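Local coordinates for protein possible HxlR family transcriptional factor (PDB 3DF8) that probably binds DNA and regulates transcription as a winged helix-turn-helix protein of the HxlR family, at residues I33-N44 with T82-R93; L23-I33 with K65-V73. One frame throughout, in Å; residues are numbered along the deposited sequence.

Contact 1: I33-N44 with T82-R93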
loop_
_atom_site.group_PDB
_atom_site.type_symbol
_atom_site.label_atom_id
_atom_site.label_comp_id
_atom_site.label_asym_id
_atom_site.label_seq_id
_atom_site.Cartn_x
_atom_site.Cartn_y
_atom_site.Cartn_z
ATOM N N ILE A 33 3.194 -2.211 -10.206
ATOM C CA ILE A 33 4.543 -2.554 -9.713
ATOM C C ILE A 33 4.742 -4.057 -9.603
ATOM O O ILE A 33 5.768 -4.575 -10.001
ATOM C CB ILE A 33 4.863 -1.841 -8.368
ATOM C CG1 ILE A 33 4.872 -0.312 -8.613
ATOM C CG2 ILE A 33 6.146 -2.406 -7.682
ATOM C CD1 ILE A 33 4.903 0.555 -7.323
ATOM N N SER A 34 3.743 -4.748 -9.054
ATOM C CA SER A 34 3.844 -6.206 -8.895
ATOM C C SER A 34 3.946 -6.941 -10.243
ATOM O O SER A 34 4.816 -7.836 -10.439
ATOM C CB SER A 34 2.625 -6.682 -8.122
ATOM O OG SER A 34 2.546 -6.017 -6.859
ATOM N N VAL A 35 3.089 -6.594 -11.189
ATOM C CA VAL A 35 3.102 -7.354 -12.451
ATOM C C VAL A 35 4.364 -7.035 -13.259
ATOM O O VAL A 35 4.844 -7.878 -13.992
ATOM C CB VAL A 35 1.791 -7.232 -13.296
ATOM C CG1 VAL A 35 0.600 -7.814 -12.534
ATOM C CG2 VAL A 35 1.526 -5.777 -13.760
ATOM N N LEU A 36 4.905 -5.815 -13.113
ATOM C CA LEU A 36 6.119 -5.453 -13.873
ATOM C C LEU A 36 7.318 -6.320 -13.492
ATOM O O LEU A 36 8.317 -6.455 -14.244
ATOM C CB LEU A 36 6.418 -3.949 -13.746
ATOM C CG LEU A 36 5.661 -3.033 -14.698
ATOM C CD1 LEU A 36 5.845 -1.575 -14.348
ATOM C CD2 LEU A 36 6.045 -3.301 -16.176
ATOM N N GLY A 37 7.220 -6.931 -12.318
ATOM C CA GLY A 37 8.244 -7.877 -11.850
ATOM C C GLY A 37 7.915 -9.351 -12.047
ATOM O O GLY A 37 8.630 -10.198 -11.528
ATOM N N ASN A 38 6.828 -9.666 -12.755
ATOM C CA ASN A 38 6.485 -11.047 -13.157
ATOM C C ASN A 38 7.282 -11.482 -14.394
ATOM O O ASN A 38 7.988 -10.672 -14.988
ATOM C CB ASN A 38 5.033 -11.143 -13.597
ATOM C CG ASN A 38 4.033 -11.077 -12.459
ATOM O OD1 ASN A 38 4.362 -11.176 -11.275
ATOM N ND2 ASN A 38 2.781 -10.966 -12.837
ATOM N N GLY A 39 7.139 -12.741 -14.813
ATOM C CA GLY A 39 7.793 -13.228 -16.063
ATOM C C GLY A 39 9.283 -12.932 -16.246
ATOM O O GLY A 39 9.976 -12.540 -15.294
ATOM N N SER A 40 9.775 -13.097 -17.481
ATOM C CA SER A 40 11.231 -13.115 -17.746
ATOM C C SER A 40 11.720 -12.064 -18.750
ATOM O O SER A 40 12.894 -12.067 -19.155
ATOM C CB SER A 40 11.642 -14.481 -18.284
ATOM O OG SER A 40 10.644 -15.447 -18.021
ATOM N N THR A 41 10.822 -11.184 -19.163
ATOM C CA THR A 41 11.063 -10.365 -20.344
ATOM C C THR A 41 10.397 -9.055 -20.063
ATOM O O THR A 41 9.407 -9.022 -19.329
ATOM C CB THR A 41 10.400 -10.989 -21.624
ATOM O OG1 THR A 41 8.989 -11.154 -21.410
ATOM C CG2 THR A 41 11.007 -12.340 -21.964
ATOM N N ARG A 42 10.926 -7.977 -20.645
ATOM C CA ARG A 42 10.222 -6.698 -20.611
ATOM C C ARG A 42 8.830 -6.877 -21.219
ATOM O O ARG A 42 8.676 -7.538 -22.245
ATOM C CB ARG A 42 10.991 -5.638 -21.404
ATOM C CG ARG A 42 12.365 -5.309 -20.840
ATOM C CD ARG A 42 13.038 -4.197 -21.636
ATOM N NE ARG A 42 12.315 -2.935 -21.427
ATOM C CZ ARG A 42 12.676 -2.004 -20.551
ATOM N NH1 ARG A 42 13.781 -2.193 -19.808
ATOM N NH2 ARG A 42 11.942 -0.891 -20.415
ATOM N N GLN A 43 7.841 -6.221 -20.620
ATOM C CA GLN A 43 6.436 -6.331 -21.060
ATOM C C GLN A 43 6.011 -5.107 -21.831
ATOM O O GLN A 43 6.413 -4.005 -21.480
ATOM C CB GLN A 43 5.552 -6.465 -19.828
ATOM C CG GLN A 43 6.103 -7.553 -18.897
ATOM C CD GLN A 43 5.358 -7.647 -17.565
ATOM O OE1 GLN A 43 4.162 -7.358 -17.483
ATOM N NE2 GLN A 43 6.057 -8.076 -16.533
ATOM N N ASN A 44 5.162 -5.305 -22.840
ATOM C CA ASN A 44 4.555 -4.181 -23.546
ATOM C C ASN A 44 3.288 -3.773 -22.820
ATOM O O ASN A 44 2.919 -4.404 -21.808
ATOM C CB ASN A 44 4.328 -4.512 -25.027
ATOM C CG ASN A 44 3.359 -5.678 -25.256
ATOM O OD1 ASN A 44 2.431 -5.925 -24.483
ATOM N ND2 ASN A 44 3.593 -6.412 -26.330
ATOM N N THR A 82 8.444 -1.263 -24.431
ATOM C CA THR A 82 8.301 -2.136 -23.266
ATOM C C THR A 82 8.623 -1.355 -21.988
ATOM O O THR A 82 9.196 -0.268 -22.069
ATOM C CB THR A 82 9.229 -3.367 -23.355
ATOM O OG1 THR A 82 10.579 -2.923 -23.476
ATOM C CG2 THR A 82 8.848 -4.263 -24.562
ATOM N N TYR A 83 8.279 -1.943 -20.837
ATOM C CA TYR A 83 8.362 -1.277 -19.543
ATOM C C TYR A 83 9.030 -2.248 -18.563
ATOM O O TYR A 83 8.904 -3.470 -18.667
ATOM C CB TYR A 83 6.935 -0.905 -19.065
ATOM C CG TYR A 83 6.140 -0.020 -20.060
ATOM C CD1 TYR A 83 6.090 1.363 -19.896
ATOM C CD2 TYR A 83 5.487 -0.573 -21.172
ATOM C CE1 TYR A 83 5.375 2.190 -20.834
ATOM C CE2 TYR A 83 4.785 0.242 -22.105
ATOM C CZ TYR A 83 4.755 1.605 -21.913
ATOM O OH TYR A 83 4.071 2.372 -22.839
ATOM N N ALA A 84 9.734 -1.673 -17.604
ATOM C CA ALA A 84 10.395 -2.450 -16.589
ATOM C C ALA A 84 10.543 -1.583 -15.346
ATOM O O ALA A 84 10.578 -0.349 -15.407
ATOM C CB ALA A 84 11.796 -2.896 -17.066
ATOM N N LEU A 85 10.675 -2.250 -14.215
ATOM C CA LEU A 85 10.998 -1.551 -12.976
ATOM C C LEU A 85 12.468 -1.098 -13.004
ATOM O O LEU A 85 13.378 -1.817 -13.489
ATOM C CB LEU A 85 10.792 -2.514 -11.814
ATOM C CG LEU A 85 9.333 -2.907 -11.570
ATOM C CD1 LEU A 85 9.364 -3.959 -10.490
ATOM C CD2 LEU A 85 8.500 -1.688 -11.134
ATOM N N THR A 86 12.710 0.085 -12.454
ATOM C CA THR A 86 14.069 0.516 -12.145
ATOM C C THR A 86 14.559 -0.195 -10.879
ATOM O O THR A 86 13.795 -0.933 -10.221
ATOM C CB THR A 86 14.080 2.030 -11.872
ATOM O OG1 THR A 86 13.299 2.270 -10.699
ATOM C CG2 THR A 86 13.559 2.832 -13.085
ATOM N N GLU A 87 15.830 0.006 -10.515
ATOM C CA GLU A 87 16.341 -0.514 -9.236
ATOM C C GLU A 87 15.447 -0.077 -8.084
ATOM O O GLU A 87 15.082 -0.890 -7.235
ATOM C CB GLU A 87 17.776 -0.040 -8.980
ATOM C CG GLU A 87 18.317 -0.548 -7.664
ATOM C CD GLU A 87 19.828 -0.529 -7.583
ATOM O OE1 GLU A 87 20.495 0.008 -8.504
ATOM O OE2 GLU A 87 20.347 -1.058 -6.578
ATOM N N LYS A 88 15.064 1.198 -8.067
ATOM C CA LYS A 88 14.122 1.674 -7.008
ATOM C C LYS A 88 12.761 0.971 -7.063
ATOM O O LYS A 88 12.226 0.588 -6.008
ATOM C CB LYS A 88 13.934 3.187 -7.034
ATOM C CG LYS A 88 15.198 3.989 -6.634
ATOM C CD LYS A 88 14.946 5.446 -6.862
ATOM C CE LYS A 88 16.142 6.279 -6.391
ATOM N NZ LYS A 88 15.984 7.719 -6.812
ATOM N N GLY A 89 12.211 0.790 -8.264
ATOM C CA GLY A 89 10.897 0.127 -8.408
ATOM C C GLY A 89 10.976 -1.312 -7.911
ATOM O O GLY A 89 10.033 -1.813 -7.248
HETATM N N MSE A 90 12.091 -1.973 -8.211
HETATM C CA MSE A 90 12.274 -3.363 -7.745
HETATM C C MSE A 90 12.405 -3.433 -6.201
HETATM O O MSE A 90 11.856 -4.340 -5.549
HETATM C CB MSE A 90 13.485 -4.035 -8.410
HETATM C CG MSE A 90 13.599 -5.530 -8.021
HETATM SE SE MSE A 90 12.033 -6.629 -8.578
HETATM C CE MSE A 90 12.242 -6.415 -10.481
ATOM N N ASN A 91 13.064 -2.446 -5.612
ATOM C CA ASN A 91 13.075 -2.328 -4.150
ATOM C C ASN A 91 11.679 -2.155 -3.557
ATOM O O ASN A 91 11.324 -2.785 -2.557
ATOM C CB ASN A 91 13.965 -1.164 -3.720
ATOM C CG ASN A 91 15.429 -1.423 -3.993
ATOM O OD1 ASN A 91 15.871 -2.576 -4.055
ATOM N ND2 ASN A 91 16.188 -0.362 -4.165
ATOM N N VAL A 92 10.884 -1.272 -4.138
ATOM C CA VAL A 92 9.480 -1.192 -3.723
ATOM C C VAL A 92 8.770 -2.559 -3.849
ATOM O O VAL A 92 8.055 -2.963 -2.948
ATOM C CB VAL A 92 8.736 -0.114 -4.557
ATOM C CG1 VAL A 92 7.178 -0.115 -4.268
ATOM C CG2 VAL A 92 9.358 1.308 -4.286
ATOM N N ARG A 93 8.989 -3.253 -4.961
ATOM C CA ARG A 93 8.237 -4.481 -5.214
ATOM C C ARG A 93 8.628 -5.458 -4.147
ATOM O O ARG A 93 7.788 -6.177 -3.598
ATOM C CB ARG A 93 8.553 -5.058 -6.575
ATOM C CG ARG A 93 7.624 -6.243 -6.900
ATOM C CD ARG A 93 7.985 -6.844 -8.215
ATOM N NE ARG A 93 7.030 -7.836 -8.696
ATOM C CZ ARG A 93 6.989 -9.118 -8.329
ATOM N NH1 ARG A 93 6.043 -9.924 -8.831
ATOM N NH2 ARG A 93 7.891 -9.604 -7.475
HETATM O O HOH W 1 10.666 -5.079 -14.370
HETATM O O HOH W 2 8.547 -5.810 -17.485
#

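Contact 2: L23-I33 with K65-V73. With ACT (acetate ion), chain C.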
loop_
_atom_site.group_PDB
_atom_site.type_symbol
_atom_site.label_atom_id
_atom_site.label_comp_id
_atom_site.label_asym_id
_atom_site.label_seq_id
_atom_site.Cartn_x
_atom_site.Cartn_y
_atom_site.Cartn_z
ATOM N N LEU A 23 1.023 8.203 -4.430
ATOM C CA LEU A 23 0.972 7.471 -5.707
ATOM C C LEU A 23 0.748 5.984 -5.455
ATOM O O LEU A 23 -0.150 5.368 -6.062
ATOM C CB LEU A 23 2.271 7.673 -6.474
ATOM C CG LEU A 23 2.454 6.825 -7.741
ATOM C CD1 LEU A 23 1.258 6.933 -8.730
ATOM C CD2 LEU A 23 3.791 7.195 -8.410
ATOM N N LEU A 24 1.536 5.435 -4.534
ATOM C CA LEU A 24 1.456 4.010 -4.227
ATOM C C LEU A 24 0.060 3.552 -3.823
ATOM O O LEU A 24 -0.316 2.414 -4.100
ATOM C CB LEU A 24 2.494 3.622 -3.174
ATOM C CG LEU A 24 3.721 2.868 -3.698
ATOM C CD1 LEU A 24 3.405 1.387 -3.730
ATOM C CD2 LEU A 24 4.241 3.346 -5.069
ATOM N N GLY A 25 -0.698 4.440 -3.205
ATOM C CA GLY A 25 -2.063 4.117 -2.777
ATOM C C GLY A 25 -3.144 4.181 -3.850
ATOM O O GLY A 25 -4.184 3.541 -3.710
ATOM N N LYS A 26 -2.916 4.953 -4.908
ATOM C CA LYS A 26 -3.897 5.087 -5.977
ATOM C C LYS A 26 -4.228 3.713 -6.569
ATOM O O LYS A 26 -3.337 2.842 -6.677
ATOM C CB LYS A 26 -3.361 6.005 -7.077
ATOM C CG LYS A 26 -3.254 7.450 -6.665
ATOM C CD LYS A 26 -2.836 8.313 -7.843
ATOM C CE LYS A 26 -2.257 9.631 -7.332
ATOM N NZ LYS A 26 -2.768 10.816 -8.101
ATOM N N LYS A 27 -5.494 3.551 -6.967
ATOM C CA LYS A 27 -5.993 2.286 -7.475
ATOM C C LYS A 27 -5.032 1.736 -8.536
ATOM O O LYS A 27 -4.636 2.470 -9.447
ATOM C CB LYS A 27 -7.408 2.442 -8.052
ATOM C CG LYS A 27 -8.067 1.107 -8.255
ATOM C CD LYS A 27 -9.551 1.229 -8.649
ATOM C CE LYS A 27 -10.137 -0.166 -8.816
ATOM N NZ LYS A 27 -9.644 -1.071 -7.709
ATOM N N TYR A 28 -4.666 0.451 -8.397
ATOM C CA TYR A 28 -3.816 -0.280 -9.354
ATOM C C TYR A 28 -2.306 -0.109 -9.227
ATOM O O TYR A 28 -1.562 -0.881 -9.807
ATOM C CB TYR A 28 -4.240 -0.026 -10.807
ATOM C CG TYR A 28 -5.677 -0.423 -11.111
ATOM C CD1 TYR A 28 -6.625 0.550 -11.426
ATOM C CD2 TYR A 28 -6.074 -1.771 -11.119
ATOM C CE1 TYR A 28 -7.925 0.193 -11.714
ATOM C CE2 TYR A 28 -7.374 -2.123 -11.410
ATOM C CZ TYR A 28 -8.291 -1.139 -11.709
ATOM O OH TYR A 28 -9.588 -1.473 -12.020
ATOM N N THR A 29 -1.844 0.905 -8.504
ATOM C CA THR A 29 -0.391 1.214 -8.562
ATOM C C THR A 29 0.429 0.059 -8.039
ATOM O O THR A 29 1.424 -0.332 -8.660
ATOM C CB THR A 29 -0.041 2.528 -7.838
ATOM O OG1 THR A 29 -0.811 3.604 -8.403
ATOM C CG2 THR A 29 1.489 2.858 -7.988
HETATM N N MSE A 30 -0.003 -0.510 -6.914
HETATM C CA MSE A 30 0.748 -1.634 -6.323
HETATM C C MSE A 30 0.678 -2.841 -7.250
HETATM O O MSE A 30 1.666 -3.583 -7.422
HETATM C CB MSE A 30 0.252 -1.962 -4.913
HETATM C CG MSE A 30 0.612 -0.883 -3.914
HETATM SE SE MSE A 30 -0.001 -1.310 -2.100
HETATM C CE MSE A 30 -1.687 -0.294 -2.194
ATOM N N LEU A 31 -0.470 -3.030 -7.881
ATOM C CA LEU A 31 -0.610 -4.142 -8.839
ATOM C C LEU A 31 0.277 -3.922 -10.073
ATOM O O LEU A 31 0.830 -4.904 -10.592
ATOM C CB LEU A 31 -2.044 -4.316 -9.251
ATOM C CG LEU A 31 -2.976 -4.873 -8.159
ATOM C CD1 LEU A 31 -4.430 -4.818 -8.685
ATOM C CD2 LEU A 31 -2.514 -6.246 -7.672
ATOM N N ILE A 32 0.382 -2.681 -10.561
ATOM C CA ILE A 32 1.271 -2.392 -11.723
ATOM C C ILE A 32 2.735 -2.730 -11.341
ATOM O O ILE A 32 3.447 -3.430 -12.088
ATOM C CB ILE A 32 1.134 -0.948 -12.186
ATOM C CG1 ILE A 32 -0.270 -0.744 -12.818
ATOM C CG2 ILE A 32 2.257 -0.616 -13.182
ATOM C CD1 ILE A 32 -0.760 0.754 -12.964
ATOM N N ILE A 33 3.194 -2.211 -10.206
ATOM C CA ILE A 33 4.543 -2.554 -9.713
ATOM C C ILE A 33 4.742 -4.057 -9.603
ATOM O O ILE A 33 5.768 -4.575 -10.001
ATOM C CB ILE A 33 4.863 -1.841 -8.368
ATOM C CG1 ILE A 33 4.872 -0.312 -8.613
ATOM C CG2 ILE A 33 6.146 -2.406 -7.682
ATOM C CD1 ILE A 33 4.903 0.555 -7.323
ATOM N N LYS A 65 2.938 6.860 -16.235
ATOM C CA LYS A 65 3.626 8.155 -16.320
ATOM C C LYS A 65 4.080 8.587 -14.915
ATOM O O LYS A 65 5.203 9.089 -14.750
ATOM C CB LYS A 65 2.707 9.204 -16.902
ATOM C CG LYS A 65 3.310 10.583 -16.879
ATOM C CD LYS A 65 2.317 11.619 -17.326
ATOM C CE LYS A 65 2.840 13.001 -16.947
ATOM N NZ LYS A 65 4.200 13.184 -17.529
ATOM N N ASP A 66 3.218 8.386 -13.914
ATOM C CA ASP A 66 3.533 8.891 -12.578
ATOM C C ASP A 66 4.681 8.033 -12.066
ATOM O O ASP A 66 5.557 8.529 -11.346
ATOM C CB ASP A 66 2.348 8.768 -11.615
ATOM C CG ASP A 66 1.240 9.756 -11.894
ATOM O OD1 ASP A 66 1.496 10.805 -12.534
ATOM O OD2 ASP A 66 0.116 9.452 -11.413
ATOM N N LEU A 67 4.635 6.744 -12.409
ATOM C CA LEU A 67 5.702 5.835 -11.973
ATOM C C LEU A 67 7.060 6.140 -12.612
ATOM O O LEU A 67 8.107 6.009 -11.961
ATOM C CB LEU A 67 5.322 4.354 -12.179
ATOM C CG LEU A 67 4.292 3.795 -11.200
ATOM C CD1 LEU A 67 3.651 2.483 -11.803
ATOM C CD2 LEU A 67 4.778 3.571 -9.786
ATOM N N ILE A 68 7.035 6.509 -13.888
ATOM C CA ILE A 68 8.253 6.957 -14.598
ATOM C C ILE A 68 8.766 8.257 -13.942
ATOM O O ILE A 68 9.952 8.392 -13.630
ATOM C CB ILE A 68 7.951 7.170 -16.084
ATOM C CG1 ILE A 68 7.676 5.825 -16.770
ATOM C CG2 ILE A 68 9.128 7.931 -16.768
ATOM C CD1 ILE A 68 7.142 5.975 -18.223
ATOM N N ASP A 69 7.872 9.207 -13.728
ATOM C CA ASP A 69 8.250 10.486 -13.105
ATOM C C ASP A 69 8.872 10.304 -11.709
ATOM O O ASP A 69 9.783 11.055 -11.328
ATOM C CB ASP A 69 7.055 11.433 -13.091
ATOM C CG ASP A 69 6.663 11.924 -14.495
ATOM O OD1 ASP A 69 7.391 11.647 -15.486
ATOM O OD2 ASP A 69 5.625 12.601 -14.605
ATOM N N SER A 70 8.394 9.300 -10.973
ATOM C CA SER A 70 8.855 9.004 -9.617
ATOM C C SER A 70 10.100 8.118 -9.581
ATOM O O SER A 70 10.619 7.826 -8.502
ATOM C CB SER A 70 7.709 8.411 -8.791
ATOM O OG SER A 70 6.670 9.374 -8.661
ATOM N N GLY A 71 10.576 7.716 -10.769
ATOM C CA GLY A 71 11.818 6.937 -10.913
ATOM C C GLY A 71 11.697 5.458 -10.585
ATOM O O GLY A 71 12.711 4.787 -10.338
ATOM N N LEU A 72 10.470 4.944 -10.551
ATOM C CA LEU A 72 10.232 3.529 -10.240
ATOM C C LEU A 72 10.091 2.641 -11.482
ATOM O O LEU A 72 10.248 1.421 -11.371
ATOM C CB LEU A 72 8.953 3.366 -9.350
ATOM C CG LEU A 72 9.058 4.209 -8.047
ATOM C CD1 LEU A 72 7.828 3.948 -7.248
ATOM C CD2 LEU A 72 10.307 3.819 -7.236
ATOM N N VAL A 73 9.732 3.238 -12.624
ATOM C CA VAL A 73 9.515 2.488 -13.905
ATOM C C VAL A 73 10.229 3.241 -15.029
ATOM O O VAL A 73 10.398 4.453 -14.961
ATOM C CB VAL A 73 8.011 2.390 -14.172
ATOM C CG1 VAL A 73 7.663 1.905 -15.618
ATOM C CG2 VAL A 73 7.375 1.458 -13.138
HETATM C C ACT C . -7.150 -1.790 -6.285
HETATM O O ACT C . -7.303 -2.459 -7.337
HETATM O OXT ACT C . -8.191 -1.599 -5.604
HETATM C CH3 ACT C . -5.818 -1.232 -5.875
#

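Contact 1: I33-N44 with T82-R93
Gln-43 and Tyr-83 form a single antiparallel bridge, a hydrogen-bonded pair in which Tyr-83 N donates to Gln-43 O over 2.9 Å. The loop after helix 29-36 thereby lies beside strand 81-85, one arm of the wing of this winged helix-turn-helix domain, while the end of helix 29-36 packs against the start of helix 87-108. Two waters add to the backbone link: one joins Leu-36 O to Leu-85 N, the other Gln-43 N to Tyr-83 O.

Between them, CB of Leu-36 lies 3.8 Å from CG of Leu-85, and the CD2 methyl of Leu-36 reaches CB of Tyr-83. Ile-33 turns CG2 onto CB of Arg-93 at 3.7 Å, while its CD1 meets CG1 of Val-92, the Ile-33 and Val-92 side chains crossing at about a right angle.

An arginine works at each end. Arg-42, bent at chi3 (68°), crosses Thr-82 at about a right angle and meets it side-on with its guanidinium: NE donates to OG1 at 2.7 Å, and NH2 makes a longer bond to Thr-82 O from above the carbonyl plane. The CB of Ala-84 lies over one guanidinium face, and NH2 also forms a salt bridge with Glu-74. Arg-93 stays extended from CG to NE and passes close to CA of Gly-37. NE and NH1 of Arg-93 converge on Ser-34 O, at 2.8 and 2.9 Å, and NH1 also donates to Arg-6 O of the second subunit. Ser-34 O, lying in the guanidinium plane, accepts from Gly-37 N as well.

Contact 2: L23-I33 with K65-V73
Leu-67 fits as a knob among Leu-23, Thr-29, Ile-32 and Ile-33, the hole offered by helix 29-36 and the end of helix 21-25. The short helical segments 29-33 and 65-69 cross at -69° with their axes 11.7 Å apart, a distance bridged by side chains. From CB, with CG beside the backbone N (chi1 -74°), the Leu-67 chain runs to a branch whose two methyls make the contact. Leu-67 CD1 meets CG2 of Ile-32 at 3.7 Å. The other methyl, Leu-67 CD2, lies 3.8 Å from CG2 of Thr-29 and 3.9 Å from CD1 of Ile-33, and also touches CD2 of Leu-23.

Leu-23 closes the hole from helix 21-25, its CG anti to the backbone N (chi1 172°), which brings CD1 to 3.6 Å from CB of Asp-66. With an alanine here both methyls go, and a gap is likely to open beside Asp-66 CB and Leu-67 CD2.

Beyond the helix, Gly-71 takes positive phi in a Schellman motif that turns the chain toward Leu-72, whose CD1 packs on CD2 of Leu-24 at 4.2 Å and lies near CD1 of Ile-33. The seating of Leu-67 against helices 21-25 and 29-36, behind helix 57-69, which follows helix 45-50 and is probably the DNA-recognition helix, is characteristic of the helical core of a winged helix-turn-helix domain.

The centres of contacts 1 and 2 lie 11 Å apart, and both draw on helix 29-36, with Ile-33 common to the two. Along the chain the order is 23-33, 33-44, 65-73, 82-93, so the segments alternate and the contacts cross. Contact 2 sets helix 57-69 against the N-terminal part of that shared helix; contact 1 fastens its C-terminal end to the wing and helix 87-108. They meet directly where Thr-86 N probably bonds to Leu-72 O and Leu-36 CD1 packs on Val-73 CG2. The helices, the wing and the first turns of helix 87-108 are thus joined into one domain, and both contacts also touch the second subunit.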